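Local coordinates for protein putative thioesterase (Syntrophus aciditrophicus SB, PDB 3HDU) that probably hydrolyses thioesters as a HotDog-fold member of the thioesterase superfamily, although its substrate is not established, at residues A[68-73]-A[104-109]; A[14-19]-A[78-83]; A[32-37]-A[74-79]. All blocks are in the same frame, centred on the assembly; numbering follows the deposited sequence.

Overall arrangement
All three contacts lie along helix 58-85, which contributes residues 68-73 to contact 1, 74-79 to contact 3 and 78-83 to contact 2. Its partners come from strand 101-110, strand 30-37 and helix 7-22, respectively. In chain order the segments run 14-19, 32-37, 68-73, 74-79, 78-83 and 104-109. Centres of contacts 1 and 2 are about 17 Å apart, on opposite sides of the chain's centre; that of contact 3 is about 12 Å from the centre of contact 1 and about 7 Å from that of contact 2, whose side chains it touches. Strands 30-37 and 101-110 are the outermost of the chain's antiparallel sheet, so the HotDog helix packs against both margins, and helix 7-22 on its C-terminal part.

Contact 1: A[68-73]-A[104-109]; sequences SAIDMT and MSLHVE
Ala69 O, just before the Ile70 that packs on Leu106 and Val108, takes two bonds from one residue: Thr73 N at 2.9 Å, the usual helical turn, and Thr73 OG1 at 2.8 Å. They arrive from opposite faces of the carbonyl plane, the hydroxyl tilted 33° from it. Across the contact everything is apolar. Ile70 CD1 meets Val108 end-on, 3.7 Å from Val108 CG1, and lies almost as near that residue's other methyl. The second Ile70 branch, CG2, points away from its own backbone N and lies 4.2 Å from Leu106 CD1, the two side chains passing at a slant. Leu106 CD2 is 4.4 Å from Asp71 CB, so the aspartate adds only its methylene here; its OD1 is hydrogen-bonded to Thr103 OG1. This is the HotDog arrangement, a long helix wrapped by an antiparallel sheet; the axes of 68-73 and 105-109 approach to 9.6 Å, their N-to-C directions 129° apart. Leu106 and Val108 face the helix, whereas His107 and Glu109 point away. A classic bulge at Met104 and Ser105, opposite Ser153, interrupts the strand. Residues 105-109 pair antiparallel with a strand of the second subunit, continuing the sheet across the interface, where His107 stacks on His107 of that subunit.

Contact 2: A[14-19]-A[78-83]; sequences SAVNEI and AFMGFQ
The Phe79 ring is approached from three directions: Val16 CG2 comes in obliquely, Met80 CE lies at the edge in the ring plane, and Gln83 CG sits over one face, nearer the ring's margin than its centre, 4.3 Å from the plane. The valine methyl comes nearest the ring at Phe79 CE2, 3.6 Å from Val16 CG2, with CD2 next, and the two side chains run alongside one another, pointing opposite ways. The selenomethionine methyl lies along the CD2-CE2 edge, Met80 CE being 3.6 Å from Phe79 CD2. Val16 and Met80 meet tip to tip, Val16 CG2 lying 3.4 Å from Met80 CE, so one valine branch fits into the corner between the phenyl and the selenomethionine end. The first bond of the Met80 side chain points neither at nor away from helix 7-22; the bend at chi2 (-64°) brings CE round to Val16. Phe79 extends CG opposite its own backbone N (chi1 169°), which directs the ring toward helix 7-22. All three residues are buried, and the contact is wholly apolar. Here the N-terminal helix 7-22 packs on the C-terminal part of the long HotDog helix 58-85, with Leu12 also touching Phe79, Met80 and Gln83. Met97 of helix 91-97 and Leu101 of strand 101-110 add to the surroundings of Phe79, while Ala78 packs on Ala133 and Ile135 of strand 132-141.

Contact 3: A[32-37]-A[74-79]; sequences LKVRFI and AGLAAF
Leu76 carries the helix side of this contact through one methyl, CD2, which two strand residues approach. Ile37 CG2 stands 4.2 Å from Leu76 CD2, the two side chains lying nearly perpendicular, and Val34 CG1 lies 4.3 Å from the same Leu76 CD2. Ile37 holds CG1 flanked by its backbone N and the carbonyl carbon (chi1 62°), which leaves CG2 beside the N and directed at the leucine, while CD1 runs on toward Met80 CE. The other leucine methyl, CD1, meets Val16 CG1 of helix 7-22; Phe20 of that helix and Leu44 of strand 41-48 also touch Leu76. The backbone sets up this spacing. Arg35 and Phe36 both face Lys43 in a classic beta bulge, and the extra residue lets Val34 and Ile37, three positions apart, point to the same helix, whereas Phe36 points away from it. Strand 30-37 is outermost in the sheet of this chain, and Val34 N is hydrogen-bonded to Glu21 OE2 instead of to a further strand. On the helix, Ala74, Ala77 and Ala78 pack on Ile135 of strand 132-141, and Ala77 O accepts a hydrogen bond from Asn125 ND2. Between the two segments only methyl groups meet, at ordinary van der Waals separations, so the contact probably rests on dispersion and the burial of apolar surface, with Ile37 still partly exposed, and the directional bonds are left to the backbone and side chains around it.

Contact 1: A[68-73]-A[104-109]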
ATOM      1  N   SER A  68      17.853   0.296   8.433  1.00 71.79           N
ATOM      2  CA  SER A  68      18.218   1.016   9.672  1.00 71.99           C
ATOM      3  C   SER A  68      18.578   2.479   9.403  1.00 72.00           C
ATOM      4  O   SER A  68      18.100   3.360  10.112  1.00 71.89           O
ATOM      5  CB  SER A  68      19.381   0.345  10.394  1.00 72.43           C
ATOM      6  OG  SER A  68      18.995  -0.929  10.862  1.00 73.47           O
ATOM      7  N   ALA A  69      19.408   2.721   8.380  1.00 71.67           N
ATOM      8  CA  ALA A  69      19.817   4.078   7.979  1.00 71.74           C
ATOM      9  C   ALA A  69      18.620   4.968   7.621  1.00 72.00           C
ATOM     10  O   ALA A  69      18.571   6.131   8.028  1.00 72.29           O
ATOM     11  CB  ALA A  69      20.794   4.026   6.809  1.00 71.45           C
ATOM     12  N   ILE A  70      17.674   4.410   6.859  1.00 72.21           N
ATOM     13  CA  ILE A  70      16.428   5.103   6.479  1.00 72.09           C
ATOM     14  C   ILE A  70      15.578   5.418   7.726  1.00 72.91           C
ATOM     15  O   ILE A  70      15.074   6.536   7.862  1.00 73.43           O
ATOM     16  CB  ILE A  70      15.618   4.287   5.408  1.00 71.68           C
ATOM     17  CG1 ILE A  70      16.341   4.358   4.055  1.00 71.51           C
ATOM     18  CG2 ILE A  70      14.188   4.810   5.254  1.00 70.95           C
ATOM     19  CD1 ILE A  70      15.742   3.489   2.960  1.00 71.41           C
ATOM     20  N   ASP A  71      15.456   4.436   8.625  1.00 73.42           N
ATOM     21  CA  ASP A  71      14.714   4.586   9.880  1.00 73.75           C
ATOM     22  C   ASP A  71      15.329   5.653  10.795  1.00 74.23           C
ATOM     23  O   ASP A  71      14.595   6.410  11.438  1.00 74.61           O
ATOM     24  CB  ASP A  71      14.635   3.240  10.628  1.00 73.77           C
ATOM     25  CG  ASP A  71      13.678   3.274  11.820  1.00 74.05           C
ATOM     26  OD1 ASP A  71      12.605   3.901  11.724  1.00 74.12           O
ATOM     27  OD2 ASP A  71      13.990   2.651  12.855  1.00 74.52           O
HETATM   28  N   MSE A  72      16.664   5.689  10.862  1.00 74.52           N
HETATM   29  CA  MSE A  72      17.395   6.686  11.658  1.00 74.89           C
HETATM   30  C   MSE A  72      17.255   8.092  11.076  1.00 74.03           C
HETATM   31  O   MSE A  72      17.047   9.046  11.830  1.00 73.93           O
HETATM   32  CB  MSE A  72      18.882   6.323  11.779  1.00 76.30           C
HETATM   33  CG  MSE A  72      19.164   5.098  12.645  1.00 77.45           C
HETATM   34 SE   MSE A  72      18.720   5.354  14.517  0.75 79.47          SE
HETATM   35  CE  MSE A  72      19.901   6.825  14.923  1.00 79.05           C
ATOM     36  N   THR A  73      17.395   8.208   9.750  1.00 72.74           N
ATOM     37  CA  THR A  73      17.232   9.482   9.036  1.00 71.92           C
ATOM     38  C   THR A  73      15.813  10.014   9.242  1.00 71.86           C
ATOM     39  O   THR A  73      15.632  11.200   9.543  1.00 71.51           O
ATOM     40  CB  THR A  73      17.540   9.349   7.515  1.00 71.50           C
ATOM     41  OG1 THR A  73      18.866   8.848   7.333  1.00 70.87           O
ATOM     42  CG2 THR A  73      17.417  10.691   6.796  1.00 71.14           C
HETATM   43  N   MSE A 104       6.264   3.728  13.621  1.00 70.02           N
HETATM   44  CA  MSE A 104       4.956   3.073  13.482  1.00 70.15           C
HETATM   45  C   MSE A 104       4.927   2.179  12.234  1.00 70.84           C
HETATM   46  O   MSE A 104       4.431   1.049  12.296  1.00 69.90           O
HETATM   47  CB  MSE A 104       3.826   4.101  13.399  1.00 69.84           C
HETATM   48  CG  MSE A 104       2.448   3.474  13.215  1.00 69.58           C
HETATM   49 SE   MSE A 104       1.015   4.708  13.449  0.75 68.91          SE
HETATM   50  CE  MSE A 104      -0.487   3.449  13.290  1.00 69.63           C
ATOM     51  N   SER A 105       5.434   2.711  11.115  1.00 71.52           N
ATOM     52  CA  SER A 105       5.449   2.019   9.826  1.00 72.06           C
ATOM     53  C   SER A 105       6.719   2.357   9.047  1.00 72.28           C
ATOM     54  O   SER A 105       7.059   3.532   8.932  1.00 72.42           O
ATOM     55  CB  SER A 105       4.226   2.444   9.013  1.00 72.51           C
ATOM     56  OG  SER A 105       4.146   1.734   7.785  1.00 72.81           O
ATOM     57  N   LEU A 106       7.408   1.329   8.540  1.00 72.41           N
ATOM     58  CA  LEU A 106       8.637   1.469   7.743  1.00 72.55           C
ATOM     59  C   LEU A 106       8.452   0.725   6.416  1.00 72.86           C
ATOM     60  O   LEU A 106       8.361  -0.509   6.406  1.00 73.24           O
ATOM     61  CB  LEU A 106       9.836   0.888   8.498  1.00 72.34           C
ATOM     62  CG  LEU A 106      11.192   0.828   7.781  1.00 72.43           C
ATOM     63  CD1 LEU A 106      11.660   2.220   7.369  1.00 72.68           C
ATOM     64  CD2 LEU A 106      12.227   0.179   8.672  1.00 72.58           C
ATOM     65  N   HIS A 107       8.362   1.478   5.320  1.00 72.62           N
ATOM     66  CA  HIS A 107       8.222   0.942   3.962  1.00 72.85           C
ATOM     67  C   HIS A 107       9.478   1.351   3.199  1.00 72.07           C
ATOM     68  O   HIS A 107       9.748   2.541   3.076  1.00 72.01           O
ATOM     69  CB  HIS A 107       6.983   1.529   3.287  1.00 73.79           C
ATOM     70  CG  HIS A 107       5.684   0.983   3.798  1.00 74.32           C
ATOM     71  ND1 HIS A 107       4.609   0.751   2.971  1.00 75.16           N
ATOM     72  CD2 HIS A 107       5.293   0.596   5.036  1.00 74.84           C
ATOM     73  CE1 HIS A 107       3.603   0.268   3.680  1.00 75.19           C
ATOM     74  NE2 HIS A 107       3.994   0.161   4.937  1.00 75.05           N
ATOM     75  N   VAL A 108      10.246   0.372   2.720  1.00 71.40           N
ATOM     76  CA  VAL A 108      11.489   0.610   1.972  1.00 70.39           C
ATOM     77  C   VAL A 108      11.478  -0.179   0.660  1.00 70.12           C
ATOM     78  O   VAL A 108      11.281  -1.390   0.692  1.00 70.04           O
ATOM     79  CB  VAL A 108      12.743   0.198   2.807  1.00 69.73           C
ATOM     80  CG1 VAL A 108      14.040   0.397   2.008  1.00 69.23           C
ATOM     81  CG2 VAL A 108      12.802   0.987   4.110  1.00 68.82           C
ATOM     82  N   GLU A 109      11.683   0.536  -0.459  1.00 70.12           N
ATOM     83  CA  GLU A 109      11.755  -0.039  -1.803  0.50 69.90           C
ATOM     84  C   GLU A 109      13.215   0.093  -2.277  1.00 70.43           C
ATOM     85  O   GLU A 109      13.768   1.197  -2.282  1.00 70.34           O
ATOM     86  CB  GLU A 109      10.794   0.698  -2.746  0.50 69.56           C
ATOM     87  CG  GLU A 109       9.386   0.973  -2.165  0.50 69.15           C
ATOM     88  CD  GLU A 109       8.675  -0.271  -1.646  0.50 68.90           C
ATOM     89  OE1 GLU A 109       8.798  -1.341  -2.276  0.50 68.63           O
ATOM     90  OE2 GLU A 109       7.973  -0.168  -0.615  0.50 68.64           O
TER

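Contact 2: A[14-19]-A[78-83]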
ATOM      1  N   SER A  14      23.997  21.066  18.070  1.00 75.63           N
ATOM      2  CA  SER A  14      25.006  20.466  18.967  1.00 75.02           C
ATOM      3  C   SER A  14      24.465  19.290  19.776  1.00 74.62           C
ATOM      4  O   SER A  14      25.160  18.285  19.940  1.00 74.41           O
ATOM      5  CB  SER A  14      25.567  21.515  19.931  1.00 74.78           C
ATOM      6  OG  SER A  14      26.142  22.589  19.214  1.00 74.72           O
ATOM      7  N   ALA A  15      23.238  19.442  20.290  1.00 74.46           N
ATOM      8  CA  ALA A  15      22.542  18.394  21.062  1.00 74.22           C
ATOM      9  C   ALA A  15      22.281  17.162  20.203  1.00 74.30           C
ATOM     10  O   ALA A  15      22.519  16.034  20.644  1.00 74.34           O
ATOM     11  CB  ALA A  15      21.225  18.921  21.619  1.00 73.96           C
ATOM     12  N   VAL A  16      21.799  17.401  18.979  1.00 74.35           N
ATOM     13  CA  VAL A  16      21.527  16.347  18.000  1.00 74.48           C
ATOM     14  C   VAL A  16      22.822  15.627  17.592  1.00 74.37           C
ATOM     15  O   VAL A  16      22.862  14.398  17.620  1.00 74.28           O
ATOM     16  CB  VAL A  16      20.753  16.904  16.752  1.00 74.71           C
ATOM     17  CG1 VAL A  16      20.705  15.890  15.603  1.00 74.61           C
ATOM     18  CG2 VAL A  16      19.345  17.320  17.156  1.00 74.61           C
ATOM     19  N   ASN A  17      23.869  16.385  17.250  1.00 74.25           N
ATOM     20  CA  ASN A  17      25.172  15.795  16.870  1.00 74.43           C
ATOM     21  C   ASN A  17      25.718  14.817  17.920  1.00 74.40           C
ATOM     22  O   ASN A  17      26.179  13.737  17.556  1.00 74.43           O
ATOM     23  CB  ASN A  17      26.220  16.872  16.526  1.00 74.29           C
ATOM     24  CG  ASN A  17      25.943  17.585  15.198  1.00 74.27           C
ATOM     25  OD1 ASN A  17      24.959  17.316  14.505  1.00 74.50           O
ATOM     26  ND2 ASN A  17      26.822  18.510  14.845  1.00 74.26           N
ATOM     27  N   GLU A  18      25.628  15.185  19.202  1.00 74.44           N
ATOM     28  CA  GLU A  18      26.036  14.296  20.317  1.00 74.73           C
ATOM     29  C   GLU A  18      25.281  12.961  20.332  1.00 74.68           C
ATOM     30  O   GLU A  18      25.903  11.899  20.381  1.00 74.88           O
ATOM     31  CB  GLU A  18      25.876  14.980  21.694  1.00 75.07           C
ATOM     32  CG  GLU A  18      27.137  15.654  22.232  1.00 75.40           C
ATOM     33  CD  GLU A  18      28.138  14.674  22.863  1.00 75.69           C
ATOM     34  OE1 GLU A  18      28.142  13.469  22.521  1.00 75.96           O
ATOM     35  OE2 GLU A  18      28.932  15.114  23.720  1.00 76.01           O
ATOM     36  N   ILE A  19      23.953  13.042  20.260  1.00 74.59           N
ATOM     37  CA  ILE A  19      23.064  11.868  20.311  1.00 74.46           C
ATOM     38  C   ILE A  19      23.283  10.893  19.146  1.00 74.62           C
ATOM     39  O   ILE A  19      23.390   9.687  19.373  1.00 74.84           O
ATOM     40  CB  ILE A  19      21.556  12.296  20.388  1.00 74.44           C
ATOM     41  CG1 ILE A  19      21.267  13.022  21.712  1.00 74.21           C
ATOM     42  CG2 ILE A  19      20.615  11.085  20.277  1.00 74.24           C
ATOM     43  CD1 ILE A  19      19.895  13.653  21.778  1.00 74.13           C
ATOM     44  N   ALA A  78      11.686  13.434  11.840  1.00 70.16           N
ATOM     45  CA  ALA A  78      10.497  13.450  12.713  1.00 70.04           C
ATOM     46  C   ALA A  78      10.711  14.410  13.890  1.00 69.97           C
ATOM     47  O   ALA A  78       9.856  15.255  14.154  1.00 70.35           O
ATOM     48  CB  ALA A  78      10.172  12.043  13.227  1.00 69.86           C
ATOM     49  N   PHE A  79      11.861  14.280  14.561  1.00 69.70           N
ATOM     50  CA  PHE A  79      12.270  15.163  15.673  1.00 69.63           C
ATOM     51  C   PHE A  79      12.253  16.653  15.298  1.00 69.82           C
ATOM     52  O   PHE A  79      11.741  17.476  16.063  1.00 69.77           O
ATOM     53  CB  PHE A  79      13.674  14.768  16.189  1.00 69.59           C
ATOM     54  CG  PHE A  79      14.289  15.766  17.136  1.00 69.48           C
ATOM     55  CD1 PHE A  79      13.935  15.773  18.484  1.00 69.33           C
ATOM     56  CD2 PHE A  79      15.228  16.705  16.676  1.00 69.25           C
ATOM     57  CE1 PHE A  79      14.503  16.705  19.366  1.00 69.40           C
ATOM     58  CE2 PHE A  79      15.801  17.643  17.549  1.00 69.27           C
ATOM     59  CZ  PHE A  79      15.439  17.642  18.900  1.00 69.37           C
HETATM   60  N   MSE A  80      12.829  16.980  14.137  1.00 69.99           N
HETATM   61  CA  MSE A  80      12.891  18.371  13.642  1.00 69.82           C
HETATM   62  C   MSE A  80      11.519  18.964  13.323  1.00 70.47           C
HETATM   63  O   MSE A  80      11.333  20.178  13.445  1.00 71.07           O
HETATM   64  CB  MSE A  80      13.814  18.497  12.419  1.00 68.69           C
HETATM   65  CG  MSE A  80      15.266  18.173  12.709  1.00 67.97           C
HETATM   66 SE   MSE A  80      16.092  19.389  13.961  0.75 66.23          SE
HETATM   67  CE  MSE A  80      17.587  18.295  14.421  1.00 68.13           C
ATOM     68  N   GLY A  81      10.579  18.111  12.916  1.00 71.12           N
ATOM     69  CA  GLY A  81       9.205  18.514  12.663  1.00 71.45           C
ATOM     70  C   GLY A  81       8.481  18.807  13.966  1.00 71.69           C
ATOM     71  O   GLY A  81       7.889  19.875  14.109  1.00 71.98           O
ATOM     72  N   PHE A  82       8.548  17.868  14.916  1.00 71.93           N
ATOM     73  CA  PHE A  82       7.878  18.018  16.222  1.00 72.20           C
ATOM     74  C   PHE A  82       8.407  19.170  17.086  1.00 72.44           C
ATOM     75  O   PHE A  82       7.611  19.863  17.722  1.00 72.79           O
ATOM     76  CB  PHE A  82       7.916  16.718  17.046  1.00 72.11           C
ATOM     77  CG  PHE A  82       7.040  15.614  16.513  1.00 71.97           C
ATOM     78  CD1 PHE A  82       5.655  15.778  16.446  1.00 71.96           C
ATOM     79  CD2 PHE A  82       7.584  14.372  16.153  1.00 72.04           C
ATOM     80  CE1 PHE A  82       4.823  14.743  15.973  1.00 72.15           C
ATOM     81  CE2 PHE A  82       6.765  13.326  15.686  1.00 72.01           C
ATOM     82  CZ  PHE A  82       5.377  13.513  15.599  1.00 72.01           C
ATOM     83  N   GLN A  83       9.728  19.363  17.118  1.00 72.89           N
ATOM     84  CA  GLN A  83      10.339  20.449  17.919  1.00 73.25           C
ATOM     85  C   GLN A  83       9.954  21.852  17.417  1.00 73.76           C
ATOM     86  O   GLN A  83       9.885  22.787  18.217  1.00 73.86           O
ATOM     87  CB  GLN A  83      11.864  20.270  18.055  1.00 73.10           C
ATOM     88  CG  GLN A  83      12.699  20.493  16.783  1.00 73.10           C
ATOM     89  CD  GLN A  83      13.005  21.956  16.447  1.00 72.85           C
ATOM     90  OE1 GLN A  83      13.016  22.330  15.276  1.00 72.93           O
ATOM     91  NE2 GLN A  83      13.241  22.781  17.465  1.00 72.70           N
TER

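Contact 3: A[32-37]-A[74-79]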
ATOM      1  N   LEU A  32      28.143   7.184  11.483  1.00 73.73           N
ATOM      2  CA  LEU A  32      27.031   8.090  11.182  1.00 73.32           C
ATOM      3  C   LEU A  32      27.437   9.542  11.447  1.00 73.07           C
ATOM      4  O   LEU A  32      27.925   9.850  12.533  1.00 73.40           O
ATOM      5  CB  LEU A  32      25.823   7.700  12.043  1.00 73.24           C
ATOM      6  CG  LEU A  32      24.446   8.331  11.778  1.00 73.16           C
ATOM      7  CD1 LEU A  32      23.363   7.514  12.460  1.00 72.86           C
ATOM      8  CD2 LEU A  32      24.349   9.800  12.207  1.00 73.07           C
ATOM      9  N   LYS A  33      27.237  10.414  10.454  1.00 72.71           N
ATOM     10  CA  LYS A  33      27.514  11.856  10.561  1.00 72.29           C
ATOM     11  C   LYS A  33      26.289  12.655  10.087  1.00 71.99           C
ATOM     12  O   LYS A  33      25.636  12.262   9.116  1.00 71.60           O
ATOM     13  CB  LYS A  33      28.761  12.232   9.755  1.00 72.23           C
ATOM     14  CG  LYS A  33      30.059  11.647  10.309  1.00 72.15           C
ATOM     15  N   VAL A  34      25.985  13.757  10.785  1.00 71.59           N
ATOM     16  CA  VAL A  34      24.849  14.637  10.477  1.00 71.38           C
ATOM     17  C   VAL A  34      25.320  15.748   9.524  1.00 71.70           C
ATOM     18  O   VAL A  34      25.964  16.710   9.951  1.00 71.84           O
ATOM     19  CB  VAL A  34      24.234  15.250  11.771  1.00 71.07           C
ATOM     20  CG1 VAL A  34      23.037  16.142  11.444  1.00 70.65           C
ATOM     21  CG2 VAL A  34      23.828  14.150  12.741  1.00 70.78           C
ATOM     22  N   ARG A  35      24.983  15.609   8.243  1.00 72.12           N
ATOM     23  CA  ARG A  35      25.382  16.567   7.199  1.00 72.43           C
ATOM     24  C   ARG A  35      24.559  17.861   7.225  1.00 72.23           C
ATOM     25  O   ARG A  35      25.104  18.934   6.961  1.00 72.29           O
ATOM     26  CB  ARG A  35      25.218  15.961   5.796  1.00 73.32           C
ATOM     27  CG  ARG A  35      25.904  14.616   5.498  1.00 74.10           C
ATOM     28  CD  ARG A  35      27.407  14.707   5.254  1.00 74.85           C
ATOM     29  NE  ARG A  35      28.197  14.826   6.477  1.00 75.21           N
ATOM     30  CZ  ARG A  35      29.532  14.741   6.545  1.00 75.81           C
ATOM     31  NH1 ARG A  35      30.141  14.874   7.730  1.00 75.94           N
ATOM     32  NH2 ARG A  35      30.281  14.522   5.453  1.00 76.04           N
ATOM     33  N   PHE A  36      23.254  17.753   7.501  1.00 72.26           N
ATOM     34  CA  PHE A  36      22.334  18.909   7.468  1.00 72.17           C
ATOM     35  C   PHE A  36      21.039  18.649   8.255  1.00 72.13           C
ATOM     36  O   PHE A  36      20.564  17.515   8.288  1.00 72.12           O
ATOM     37  CB  PHE A  36      22.017  19.225   5.988  1.00 72.03           C
ATOM     38  CG  PHE A  36      21.035  20.349   5.774  1.00 72.02           C
ATOM     39  CD1 PHE A  36      21.461  21.682   5.805  1.00 72.08           C
ATOM     40  CD2 PHE A  36      19.688  20.079   5.505  1.00 71.97           C
ATOM     41  CE1 PHE A  36      20.551  22.737   5.594  1.00 71.99           C
ATOM     42  CE2 PHE A  36      18.769  21.120   5.294  1.00 71.98           C
ATOM     43  CZ  PHE A  36      19.200  22.452   5.336  1.00 71.97           C
ATOM     44  N   ILE A  37      20.501  19.693   8.895  1.00 72.37           N
ATOM     45  CA  ILE A  37      19.208  19.628   9.612  1.00 72.68           C
ATOM     46  C   ILE A  37      18.381  20.903   9.409  1.00 72.78           C
ATOM     47  O   ILE A  37      18.928  21.993   9.279  1.00 72.73           O
ATOM     48  CB  ILE A  37      19.327  19.341  11.157  1.00 72.73           C
ATOM     49  CG1 ILE A  37      20.101  20.431  11.913  1.00 72.67           C
ATOM     50  CG2 ILE A  37      19.970  17.983  11.412  1.00 72.95           C
ATOM     51  CD1 ILE A  37      20.026  20.273  13.410  1.00 72.61           C
ATOM     52  N   ALA A  74      14.827   9.124   9.095  1.00 71.61           N
ATOM     53  CA  ALA A  74      13.408   9.459   9.312  1.00 71.85           C
ATOM     54  C   ALA A  74      13.136   9.906  10.758  1.00 71.61           C
ATOM     55  O   ALA A  74      12.377  10.850  10.986  1.00 71.84           O
ATOM     56  CB  ALA A  74      12.514   8.275   8.945  1.00 71.02           C
ATOM     57  N   GLY A  75      13.765   9.229  11.717  1.00 71.47           N
ATOM     58  CA  GLY A  75      13.645   9.568  13.139  1.00 71.31           C
ATOM     59  C   GLY A  75      14.138  10.965  13.479  1.00 70.89           C
ATOM     60  O   GLY A  75      13.505  11.668  14.271  1.00 71.38           O
ATOM     61  N   LEU A  76      15.262  11.358  12.876  1.00 70.57           N
ATOM     62  CA  LEU A  76      15.822  12.705  13.028  1.00 70.14           C
ATOM     63  C   LEU A  76      14.922  13.749  12.355  1.00 70.47           C
ATOM     64  O   LEU A  76      14.718  14.822  12.914  1.00 71.01           O
ATOM     65  CB  LEU A  76      17.242  12.772  12.451  1.00 70.07           C
ATOM     66  CG  LEU A  76      18.026  14.090  12.540  1.00 69.82           C
ATOM     67  CD1 LEU A  76      18.082  14.606  13.961  1.00 69.61           C
ATOM     68  CD2 LEU A  76      19.425  13.901  11.984  1.00 69.74           C
ATOM     69  N   ALA A  77      14.408  13.441  11.157  1.00 70.29           N
ATOM     70  CA  ALA A  77      13.478  14.336  10.441  1.00 70.02           C
ATOM     71  C   ALA A  77      12.171  14.522  11.223  1.00 70.12           C
ATOM     72  O   ALA A  77      11.622  15.630  11.255  1.00 69.89           O
ATOM     73  CB  ALA A  77      13.189  13.825   9.035  1.00 69.96           C
ATOM     74  N   ALA A  78      11.686  13.434  11.840  1.00 70.16           N
ATOM     75  CA  ALA A  78      10.497  13.450  12.713  1.00 70.04           C
ATOM     76  C   ALA A  78      10.711  14.410  13.890  1.00 69.97           C
ATOM     77  O   ALA A  78       9.856  15.255  14.154  1.00 70.35           O
ATOM     78  CB  ALA A  78      10.172  12.043  13.227  1.00 69.86           C
ATOM     79  N   PHE A  79      11.861  14.280  14.561  1.00 69.70           N
ATOM     80  CA  PHE A  79      12.270  15.163  15.673  1.00 69.63           C
ATOM     81  C   PHE A  79      12.253  16.653  15.298  1.00 69.82           C
ATOM     82  O   PHE A  79      11.741  17.476  16.063  1.00 69.77           O
ATOM     83  CB  PHE A  79      13.674  14.768  16.189  1.00 69.59           C
ATOM     84  CG  PHE A  79      14.289  15.766  17.136  1.00 69.48           C
ATOM     85  CD1 PHE A  79      13.935  15.773  18.484  1.00 69.33           C
ATOM     86  CD2 PHE A  79      15.228  16.705  16.676  1.00 69.25           C
ATOM     87  CE1 PHE A  79      14.503  16.705  19.366  1.00 69.40           C
ATOM     88  CE2 PHE A  79      15.801  17.643  17.549  1.00 69.27           C
ATOM     89  CZ  PHE A  79      15.439  17.642  18.900  1.00 69.37           C
TER